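Local coordinates for protein porin (Rhodobacter capsulatus, PDB 2POR) that forms, as a homotrimer, outer-membrane channels through which small hydrophilic solutes up to about 0.6 kDa diffuse passively, at residues A[6-17]-A[290-301]; A[75-83]-A[127-135]. All blocks are in the same frame, centred on the assembly; numbering follows the deposited sequence. Where two conformers were deposited one is given.

Contact 1. Residues A[6-17]-A[290-301]; sequences GDARMGVMYNGD and DMVADLGVKFKF. With C8E ((hydroxyethyloxy)tri(ethyloxy)octane), chain F; C8E ((hydroxyethyloxy)tri(ethyloxy)octane), chain G.
Met10 and Val297 meet through matching first torsions: CG of Met10 (chi1 68°) and CG2 of Val297 each sit between their own backbone N and carbonyl carbon, which lays the two side chains alongside one another, pointing the same way, with CG of Met10 3.7 Å from CG2 of Val297. The methionine then runs extended, and its CE arrives at the edge of the Phe299 ring, near the ring plane. Ala8 CB also reaches that edge and, more closely, lies in the plane of the Phe301 ring, 3.8 Å from its CE2. At the far end Tyr14, with CG anti to the backbone N (chi1 -178°), turns a ring edge to the carbonyl of Met291, CD2 standing 3.5 Å from O. Ala8, Met10, Tyr14, Val297 and Phe299 lie on the outer face together with Val12 and Leu295, where two detergent molecules lie; one brings O9 to 3.8 Å from Leu295 CD2. Phe299 also stacks on Phe41 of a second subunit. The opposite face, toward the channel, is largely polar: Asp7 forms a salt bridge with Arg26, while the Asp294 carboxylate is held by Thr92 and by the backbone N of Tyr91. Ten backbone hydrogen bonds join the antiparallel strands, among them Tyr14 N to Ala293 O, 2.8 Å long. Gly11 and Gly296 form a non-hydrogen-bonded pair with CA atoms 3.7 Å apart, so close that a CB on either would probably run into the opposite strand. Past the strand end, Asn15 OD1 accepts from Asp17 N at 2.9 Å, an Asx turn, and also from Asp18 N. Pairing of first strand with last, carried to the terminal Phe301, is the seam closing the 16-stranded antiparallel barrel of a bacterial porin.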
loop_
_atom_site.group_PDB
_atom_site.type_symbol
_atom_site.label_atom_id
_atom_site.label_comp_id
_atom_site.label_asym_id
_atom_site.label_seq_id
_atom_site.Cartn_x
_atom_site.Cartn_y
_atom_site.Cartn_z
ATOM N N GLY A 6 -1.043 2.120 15.769
ATOM C CA GLY A 6 -1.269 0.845 15.099
ATOM C C GLY A 6 -1.928 -0.127 16.008
ATOM O O GLY A 6 -2.249 0.137 17.178
ATOM N N ASP A 7 -2.203 -1.292 15.459
ATOM C CA ASP A 7 -2.762 -2.379 16.240
ATOM C C ASP A 7 -2.375 -3.693 15.568
ATOM O O ASP A 7 -1.830 -3.698 14.456
ATOM C CB ASP A 7 -4.301 -2.265 16.369
ATOM C CG ASP A 7 -5.070 -2.101 15.064
ATOM O OD1 ASP A 7 -4.946 -2.936 14.181
ATOM O OD2 ASP A 7 -5.756 -1.116 14.912
ATOM N N ALA A 8 -2.562 -4.790 16.283
ATOM C CA ALA A 8 -2.224 -6.135 15.810
ATOM C C ALA A 8 -3.001 -7.126 16.658
ATOM O O ALA A 8 -3.595 -6.747 17.690
ATOM C CB ALA A 8 -0.729 -6.445 15.935
ATOM N N ARG A 9 -3.171 -8.370 16.187
ATOM C CA ARG A 9 -3.884 -9.388 16.936
ATOM C C ARG A 9 -3.399 -10.734 16.461
ATOM O O ARG A 9 -2.839 -10.833 15.351
ATOM C CB ARG A 9 -5.393 -9.235 16.732
ATOM C CG ARG A 9 -5.871 -9.633 15.349
ATOM C CD ARG A 9 -7.252 -9.108 15.170
ATOM N NE ARG A 9 -7.765 -9.643 13.919
ATOM C CZ ARG A 9 -8.888 -9.203 13.328
ATOM N NH1 ARG A 9 -9.633 -8.202 13.822
ATOM N NH2 ARG A 9 -9.243 -9.790 12.170
ATOM N N MET A 10 -3.461 -11.766 17.276
ATOM C CA MET A 10 -3.045 -13.107 16.868
ATOM C C MET A 10 -3.719 -14.110 17.778
ATOM O O MET A 10 -4.055 -13.780 18.919
ATOM C CB MET A 10 -1.529 -13.304 16.905
ATOM C CG MET A 10 -0.878 -13.313 18.255
ATOM S SD MET A 10 0.848 -13.747 18.064
ATOM C CE MET A 10 1.218 -13.172 19.674
ATOM N N GLY A 11 -4.092 -15.302 17.292
ATOM C CA GLY A 11 -4.802 -16.265 18.123
ATOM C C GLY A 11 -5.335 -17.338 17.215
ATOM O O GLY A 11 -4.757 -17.559 16.142
ATOM N N VAL A 12 -6.413 -17.980 17.629
ATOM C CA VAL A 12 -7.070 -19.080 16.879
ATOM C C VAL A 12 -8.538 -18.795 16.727
ATOM O O VAL A 12 -9.153 -18.205 17.620
ATOM C CB VAL A 12 -6.912 -20.460 17.578
ATOM C CG1 VAL A 12 -5.461 -20.863 17.382
ATOM C CG2 VAL A 12 -7.262 -20.436 19.058
ATOM N N MET A 13 -9.122 -19.096 15.562
ATOM C CA MET A 13 -10.502 -18.750 15.303
ATOM C C MET A 13 -11.171 -20.044 14.798
ATOM O O MET A 13 -10.560 -20.784 14.019
ATOM C CB MET A 13 -10.539 -17.632 14.238
ATOM C CG MET A 13 -11.960 -17.250 13.779
ATOM S SD MET A 13 -12.694 -18.382 12.555
ATOM C CE MET A 13 -11.505 -18.096 11.277
ATOM N N TYR A 14 -12.396 -20.319 15.187
ATOM C CA TYR A 14 -13.123 -21.539 14.854
ATOM C C TYR A 14 -14.209 -21.108 13.903
ATOM O O TYR A 14 -15.063 -20.317 14.315
ATOM C CB TYR A 14 -13.747 -22.092 16.088
ATOM C CG TYR A 14 -14.477 -23.387 15.844
ATOM C CD1 TYR A 14 -13.715 -24.526 15.637
ATOM C CD2 TYR A 14 -15.860 -23.410 15.888
ATOM C CE1 TYR A 14 -14.348 -25.738 15.483
ATOM C CE2 TYR A 14 -16.500 -24.623 15.733
ATOM C CZ TYR A 14 -15.733 -25.769 15.536
ATOM O OH TYR A 14 -16.372 -26.992 15.386
ATOM N N ASN A 15 -14.254 -21.635 12.670
ATOM C CA ASN A 15 -15.212 -21.157 11.660
ATOM C C ASN A 15 -16.568 -21.873 11.651
ATOM O O ASN A 15 -17.438 -21.649 10.801
ATOM C CB ASN A 15 -14.587 -21.259 10.241
ATOM C CG ASN A 15 -14.213 -22.683 9.838
ATOM O OD1 ASN A 15 -14.668 -23.651 10.451
ATOM N ND2 ASN A 15 -13.295 -22.921 8.918
ATOM N N GLY A 16 -16.804 -22.723 12.631
ATOM C CA GLY A 16 -18.035 -23.484 12.656
ATOM C C GLY A 16 -17.668 -24.944 12.568
ATOM O O GLY A 16 -18.373 -25.783 13.127
ATOM N N ASP A 17 -16.532 -25.277 11.936
ATOM C CA ASP A 17 -16.079 -26.668 11.751
ATOM C C ASP A 17 -14.612 -26.920 12.110
ATOM O O ASP A 17 -14.233 -27.945 12.695
ATOM C CB ASP A 17 -16.331 -27.096 10.257
ATOM C CG ASP A 17 -17.790 -26.957 9.731
ATOM O OD1 ASP A 17 -18.689 -27.672 10.210
ATOM O OD2 ASP A 17 -18.026 -26.108 8.856
ATOM N N ASP A 290 -23.453 -23.172 12.423
ATOM C CA ASP A 290 -22.706 -23.700 13.568
ATOM C C ASP A 290 -22.095 -22.430 14.187
ATOM O O ASP A 290 -21.833 -21.450 13.485
ATOM C CB ASP A 290 -21.521 -24.590 13.221
ATOM C CG ASP A 290 -21.601 -25.356 11.913
ATOM O OD1 ASP A 290 -21.214 -24.805 10.862
ATOM O OD2 ASP A 290 -22.030 -26.510 11.991
ATOM N N MET A 291 -21.857 -22.462 15.492
ATOM C CA MET A 291 -21.291 -21.365 16.257
ATOM C C MET A 291 -19.833 -21.124 15.882
ATOM O O MET A 291 -19.066 -22.111 15.773
ATOM C CB MET A 291 -21.382 -21.740 17.697
ATOM C CG MET A 291 -20.968 -20.707 18.717
ATOM S SD MET A 291 -20.886 -21.562 20.308
ATOM C CE MET A 291 -19.438 -22.554 20.047
ATOM N N VAL A 292 -19.505 -19.828 15.672
ATOM C CA VAL A 292 -18.112 -19.408 15.478
ATOM C C VAL A 292 -17.539 -19.003 16.860
ATOM O O VAL A 292 -18.280 -18.702 17.812
ATOM C CB VAL A 292 -17.987 -18.209 14.469
ATOM C CG1 VAL A 292 -18.410 -18.748 13.130
ATOM C CG2 VAL A 292 -18.812 -16.995 14.837
ATOM N N ALA A 293 -16.234 -19.040 17.050
ATOM C CA ALA A 293 -15.616 -18.714 18.326
ATOM C C ALA A 293 -14.183 -18.278 18.066
ATOM O O ALA A 293 -13.635 -18.577 16.988
ATOM C CB ALA A 293 -15.561 -19.938 19.234
ATOM N N ASP A 294 -13.510 -17.567 18.985
ATOM C CA ASP A 294 -12.082 -17.323 18.820
ATOM C C ASP A 294 -11.424 -17.089 20.168
ATOM O O ASP A 294 -12.157 -16.900 21.159
ATOM C CB ASP A 294 -11.860 -16.128 17.906
ATOM C CG ASP A 294 -12.251 -14.742 18.396
ATOM O OD1 ASP A 294 -12.312 -14.446 19.585
ATOM O OD2 ASP A 294 -12.481 -13.905 17.542
ATOM N N LEU A 295 -10.102 -17.087 20.199
ATOM C CA LEU A 295 -9.370 -16.829 21.416
ATOM C C LEU A 295 -8.018 -16.324 21.001
ATOM O O LEU A 295 -7.284 -17.010 20.280
ATOM C CB LEU A 295 -9.220 -18.105 22.228
ATOM C CG LEU A 295 -8.412 -17.915 23.558
ATOM C CD1 LEU A 295 -9.144 -16.966 24.504
ATOM C CD2 LEU A 295 -8.256 -19.226 24.271
ATOM N N GLY A 296 -7.634 -15.118 21.420
ATOM C CA GLY A 296 -6.326 -14.623 21.049
ATOM C C GLY A 296 -5.974 -13.391 21.863
ATOM O O GLY A 296 -6.562 -13.153 22.920
ATOM N N VAL A 297 -5.029 -12.607 21.373
ATOM C CA VAL A 297 -4.573 -11.379 22.042
ATOM C C VAL A 297 -4.702 -10.194 21.105
ATOM O O VAL A 297 -4.520 -10.356 19.894
ATOM C CB VAL A 297 -3.084 -11.521 22.529
ATOM C CG1 VAL A 297 -3.050 -12.529 23.657
ATOM C CG2 VAL A 297 -2.142 -12.047 21.484
ATOM N N LYS A 298 -5.068 -9.007 21.569
ATOM C CA LYS A 298 -5.182 -7.818 20.736
ATOM C C LYS A 298 -4.161 -6.820 21.267
ATOM O O LYS A 298 -3.972 -6.780 22.485
ATOM C CB LYS A 298 -6.551 -7.194 20.846
ATOM C CG LYS A 298 -7.578 -7.994 20.068
ATOM C CD LYS A 298 -8.913 -7.456 20.401
ATOM C CE LYS A 298 -9.027 -6.142 19.739
ATOM N NZ LYS A 298 -10.337 -5.593 20.033
ATOM N N PHE A 299 -3.476 -6.047 20.437
ATOM C CA PHE A 299 -2.424 -5.124 20.845
ATOM C C PHE A 299 -2.717 -3.765 20.270
ATOM O O PHE A 299 -3.241 -3.654 19.151
ATOM C CB PHE A 299 -1.100 -5.591 20.303
ATOM C CG PHE A 299 -0.634 -6.967 20.731
ATOM C CD1 PHE A 299 -0.704 -7.377 22.051
ATOM C CD2 PHE A 299 -0.097 -7.817 19.793
ATOM C CE1 PHE A 299 -0.240 -8.619 22.431
ATOM C CE2 PHE A 299 0.367 -9.056 20.192
ATOM C CZ PHE A 299 0.301 -9.466 21.503
ATOM N N LYS A 300 -2.439 -2.689 20.970
ATOM C CA LYS A 300 -2.581 -1.346 20.431
ATOM C C LYS A 300 -1.196 -0.720 20.543
ATOM O O LYS A 300 -0.449 -1.032 21.500
ATOM C CB LYS A 300 -3.545 -0.550 21.244
ATOM C CG LYS A 300 -4.937 -1.075 21.155
ATOM C CD LYS A 300 -5.955 0.046 21.372
ATOM C CE LYS A 300 -6.103 0.526 22.817
ATOM N NZ LYS A 300 -7.158 1.530 22.916
ATOM N N PHE A 301 -0.809 0.126 19.588
ATOM C CA PHE A 301 0.536 0.655 19.507
ATOM C C PHE A 301 0.501 2.139 19.248
ATOM O O PHE A 301 -0.534 2.664 18.829
ATOM C CB PHE A 301 1.393 0.059 18.378
ATOM C CG PHE A 301 1.540 -1.439 18.509
ATOM C CD1 PHE A 301 2.410 -1.986 19.427
ATOM C CD2 PHE A 301 0.817 -2.278 17.675
ATOM C CE1 PHE A 301 2.579 -3.361 19.531
ATOM C CE2 PHE A 301 0.994 -3.655 17.785
ATOM C CZ PHE A 301 1.868 -4.206 18.702
ATOM O OXT PHE A 301 1.532 2.777 19.510
HETATM C C1 C8E F . -16.788 -16.763 26.358
HETATM C C2 C8E F . -15.357 -16.363 25.944
HETATM C C3 C8E F . -14.392 -17.509 25.597
HETATM C C4 C8E F . -14.566 -18.194 24.235
HETATM C C5 C8E F . -13.419 -19.187 24.103
HETATM C C6 C8E F . -13.550 -20.124 22.917
HETATM C C7 C8E F . -12.733 -21.410 23.138
HETATM C C8 C8E F . -11.260 -21.350 22.707
HETATM O O9 C8E F . -10.297 -22.275 23.275
HETATM C C10 C8E F . -9.926 -23.449 22.511
HETATM C C11 C8E F . -8.604 -23.584 21.731
HETATM O O12 C8E F . -8.235 -24.922 21.348
HETATM C C13 C8E F . -8.413 -25.260 19.957
HETATM C C14 C8E F . -7.309 -25.937 19.108
HETATM O O15 C8E F . -6.164 -25.238 18.573
HETATM C C16 C8E F . -6.063 -25.361 17.144
HETATM C C17 C8E F . -4.758 -25.013 16.445
HETATM O O18 C8E F . -4.666 -25.146 15.028
HETATM C C19 C8E F . -3.568 -25.997 14.696
HETATM C C20 C8E F . -3.865 -27.421 14.234
HETATM O O21 C8E F . -2.704 -28.235 14.070
HETATM C C1 C8E G . -0.981 -25.395 18.218
HETATM C C2 C8E G . -1.824 -24.275 18.872
HETATM C C3 C8E G . -1.125 -22.949 18.668
HETATM C C4 C8E G . -1.891 -21.813 19.319
HETATM C C5 C8E G . -1.113 -20.524 19.091
HETATM C C6 C8E G . -1.734 -19.345 19.821
HETATM C C7 C8E G . -0.979 -18.079 19.472
HETATM C C8 C8E G . -1.550 -16.834 20.133
HETATM O O9 C8E G . -1.342 -16.600 21.525
HETATM C C10 C8E G . -2.538 -16.235 22.243
HETATM C C11 C8E G . -3.520 -17.273 22.823
HETATM O O12 C8E G . -4.515 -16.843 23.773
HETATM C C13 C8E G . -4.188 -17.162 25.146
HETATM C C14 C8E G . -3.424 -16.212 26.098
HETATM O O15 C8E G . -2.068 -15.804 25.808
HETATM C C16 C8E G . -1.565 -14.756 26.664
HETATM C C17 C8E G . -0.261 -14.877 27.483
HETATM O O18 C8E G . -0.165 -15.677 28.664
HETATM C C19 C8E G . -0.549 -14.936 29.828
HETATM C C20 C8E G . 0.501 -14.537 30.875
HETATM O O21 C8E G . -0.030 -13.726 31.927
#

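Contact 2. Residues A[75-83]-A[127-135]; sequences ALGASEALF and AFSVAASMS. With CA (calcium ion), chain B.
Helix 78-83 runs roughly antiparallel to strand 128-134, the two segment axes making 147° and approaching to 7.3 Å, and the backbones come nearest where Ala78 faces Ala131, CA to CA 4.8 Å. Gly77 holds the N-cap position. One residue on, Ala78 N gives its hydrogen to Ser133 OG over 2.8 Å, at 154°, so a first-turn N-H of the helix is satisfied from the strand. The serine reaches it because OG stands between its own backbone N and carbonyl carbon (chi1 46°). Replacing Ser133 with a valine would probably leave the Ala78 N-H without this acceptor and let the helix start shift on the wall. Further along, Ala131 CB fits against Ala78 CB at 3.7 Å and against CG of Leu82, whose CD1 comes within 3.9 Å of Ser129 O. Glu80 turns from the strand and grips a calcium ion with both carboxylate oxygens, OE1 and OE2 each at 2.5 Å; four waters and Asp108 take part as well. Small strand residues thus bed a short helix of the long connection between strands 68-73 and 118-125, which folds into the barrel as the constriction loop of general porins.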
loop_
_atom_site.group_PDB
_atom_site.type_symbol
_atom_site.label_atom_id
_atom_site.label_comp_id
_atom_site.label_asym_id
_atom_site.label_seq_id
_atom_site.Cartn_x
_atom_site.Cartn_y
_atom_site.Cartn_z
ATOM N N ALA A 75 -16.816 7.895 5.152
ATOM C CA ALA A 75 -17.458 8.343 6.391
ATOM C C ALA A 75 -18.639 7.505 6.805
ATOM O O ALA A 75 -19.239 6.787 5.986
ATOM C CB ALA A 75 -17.937 9.787 6.222
ATOM N N LEU A 76 -18.990 7.571 8.071
ATOM C CA LEU A 76 -20.154 6.917 8.592
ATOM C C LEU A 76 -21.349 7.697 8.177
ATOM O O LEU A 76 -21.224 8.848 7.776
ATOM C CB LEU A 76 -20.145 6.867 10.096
ATOM C CG LEU A 76 -18.959 6.118 10.683
ATOM C CD1 LEU A 76 -19.051 6.243 12.181
ATOM C CD2 LEU A 76 -18.932 4.643 10.239
ATOM N N GLY A 77 -22.536 7.105 8.177
ATOM C CA GLY A 77 -23.702 7.916 7.904
ATOM C C GLY A 77 -24.120 8.568 9.232
ATOM O O GLY A 77 -23.622 8.140 10.286
ATOM N N ALA A 78 -25.026 9.551 9.211
ATOM C CA ALA A 78 -25.449 10.310 10.393
ATOM C C ALA A 78 -25.887 9.512 11.590
ATOM O O ALA A 78 -25.420 9.768 12.706
ATOM C CB ALA A 78 -26.556 11.197 10.003
ATOM N N SER A 79 -26.720 8.472 11.453
ATOM C CA SER A 79 -27.122 7.664 12.580
ATOM C C SER A 79 -25.988 6.872 13.195
ATOM O O SER A 79 -25.844 6.862 14.422
ATOM C CB SER A 79 -28.228 6.684 12.180
ATOM O OG SER A 79 -29.264 7.414 11.543
ATOM N N GLU A 80 -25.155 6.190 12.407
ATOM C CA GLU A 80 -24.057 5.422 12.941
ATOM C C GLU A 80 -23.070 6.381 13.634
ATOM O O GLU A 80 -22.594 6.000 14.700
ATOM C CB GLU A 80 -23.370 4.705 11.815
ATOM C CG GLU A 80 -22.400 3.721 12.413
ATOM C CD GLU A 80 -21.833 2.659 11.503
ATOM O OE1 GLU A 80 -22.252 2.507 10.362
ATOM O OE2 GLU A 80 -20.985 1.890 11.946
ATOM N N ALA A 81 -22.820 7.568 13.062
ATOM C CA ALA A 81 -21.930 8.606 13.607
ATOM C C ALA A 81 -22.396 8.958 15.037
ATOM O O ALA A 81 -21.557 9.085 15.937
ATOM C CB ALA A 81 -21.981 9.863 12.742
ATOM N N LEU A 82 -23.697 9.034 15.341
ATOM C CA LEU A 82 -24.135 9.293 16.706
ATOM C C LEU A 82 -24.350 8.078 17.571
ATOM O O LEU A 82 -24.039 8.174 18.759
ATOM C CB LEU A 82 -25.430 10.122 16.715
ATOM C CG LEU A 82 -25.393 11.432 15.944
ATOM C CD1 LEU A 82 -26.619 12.261 16.237
ATOM C CD2 LEU A 82 -24.140 12.180 16.309
ATOM N N PHE A 83 -24.803 6.885 17.119
ATOM C CA PHE A 83 -25.149 5.797 18.047
ATOM C C PHE A 83 -24.216 4.621 18.052
ATOM O O PHE A 83 -24.284 3.831 18.995
ATOM C CB PHE A 83 -26.600 5.277 17.782
ATOM C CG PHE A 83 -27.603 6.431 17.632
ATOM C CD1 PHE A 83 -27.706 7.407 18.617
ATOM C CD2 PHE A 83 -28.373 6.540 16.485
ATOM C CE1 PHE A 83 -28.560 8.464 18.430
ATOM C CE2 PHE A 83 -29.222 7.601 16.309
ATOM C CZ PHE A 83 -29.309 8.563 17.282
ATOM N N ALA A 127 -25.496 19.379 25.574
ATOM C CA ALA A 127 -26.100 18.066 25.707
ATOM C C ALA A 127 -26.629 17.457 24.400
ATOM O O ALA A 127 -27.069 16.304 24.314
ATOM C CB ALA A 127 -27.236 18.207 26.697
ATOM N N PHE A 128 -26.584 18.226 23.352
ATOM C CA PHE A 128 -27.252 17.840 22.172
ATOM C C PHE A 128 -26.268 17.646 21.044
ATOM O O PHE A 128 -25.290 18.389 20.912
ATOM C CB PHE A 128 -28.213 18.951 22.036
ATOM C CG PHE A 128 -28.862 19.052 20.680
ATOM C CD1 PHE A 128 -30.000 18.302 20.424
ATOM C CD2 PHE A 128 -28.312 19.908 19.721
ATOM C CE1 PHE A 128 -30.592 18.421 19.180
ATOM C CE2 PHE A 128 -28.910 20.021 18.480
ATOM C CZ PHE A 128 -30.052 19.273 18.221
ATOM N N SER A 129 -26.590 16.677 20.194
ATOM C CA SER A 129 -25.793 16.408 19.004
ATOM C C SER A 129 -26.660 16.180 17.774
ATOM O O SER A 129 -27.741 15.600 17.898
ATOM C CB SER A 129 -24.950 15.176 19.206
ATOM O OG SER A 129 -24.041 15.255 20.290
ATOM N N VAL A 130 -26.260 16.695 16.623
ATOM C CA VAL A 130 -26.931 16.416 15.369
ATOM C C VAL A 130 -25.931 15.984 14.308
ATOM O O VAL A 130 -24.767 16.407 14.331
ATOM C CB VAL A 130 -27.654 17.601 14.805
ATOM C CG1 VAL A 130 -28.875 17.717 15.628
ATOM C CG2 VAL A 130 -26.804 18.844 14.760
ATOM N N ALA A 131 -26.343 15.128 13.371
ATOM C CA ALA A 131 -25.470 14.684 12.274
ATOM C C ALA A 131 -26.286 14.635 10.972
ATOM O O ALA A 131 -27.528 14.491 11.009
ATOM C CB ALA A 131 -24.900 13.299 12.625
ATOM N N ALA A 132 -25.673 14.858 9.821
ATOM C CA ALA A 132 -26.379 14.789 8.550
ATOM C C ALA A 132 -25.389 14.245 7.534
ATOM O O ALA A 132 -24.210 14.597 7.577
ATOM C CB ALA A 132 -26.843 16.182 8.120
ATOM N N SER A 133 -25.772 13.355 6.632
ATOM C CA SER A 133 -24.829 12.772 5.688
ATOM C C SER A 133 -25.463 12.598 4.300
ATOM O O SER A 133 -26.699 12.577 4.202
ATOM C CB SER A 133 -24.397 11.441 6.228
ATOM O OG SER A 133 -25.508 10.677 6.697
ATOM N N MET A 134 -24.713 12.508 3.214
ATOM C CA MET A 134 -25.289 12.251 1.900
ATOM C C MET A 134 -24.209 11.818 0.932
ATOM O O MET A 134 -23.023 12.080 1.202
ATOM C CB MET A 134 -25.955 13.510 1.381
ATOM C CG MET A 134 -24.953 14.611 1.049
ATOM S SD MET A 134 -25.710 16.110 0.392
ATOM C CE MET A 134 -26.335 15.528 -1.159
ATOM N N SER A 135 -24.557 11.124 -0.151
ATOM C CA SER A 135 -23.597 10.809 -1.188
ATOM C C SER A 135 -23.960 11.773 -2.291
ATOM O O SER A 135 -24.970 12.477 -2.188
ATOM C CB SER A 135 -23.734 9.344 -1.638
ATOM O OG SER A 135 -25.050 9.028 -2.090
HETATM CA CA CA B . -21.425 0.123 10.268
HETATM O O HOH W 1 -19.978 -0.863 11.795
HETATM O O HOH W 2 -22.903 -0.536 11.880
HETATM O O HOH W 3 -23.266 -0.046 8.698
HETATM O O HOH W 4 -21.299 -2.164 9.641
#

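Both contacts use the same closed sheet, but from different directions and on opposite sides of the chain's centre, their own centres about 30 Å apart and their nearest atoms about 15 Å apart. Contact 1 joins two strands edge to edge within the wall, so its main currency is a ladder of backbone bonds, with apolar groups, detergent and, at one end, a neighbouring subunit outside and charges inside. Contact 2 sets a helix on the wall's inner side, burying about a third as much surface. Both are partly buried. Here closure of the barrel rests on main-chain pairing, whereas the inner helix is seated mainly by small side chains and a serine hydroxyl that accepts from a backbone N-H.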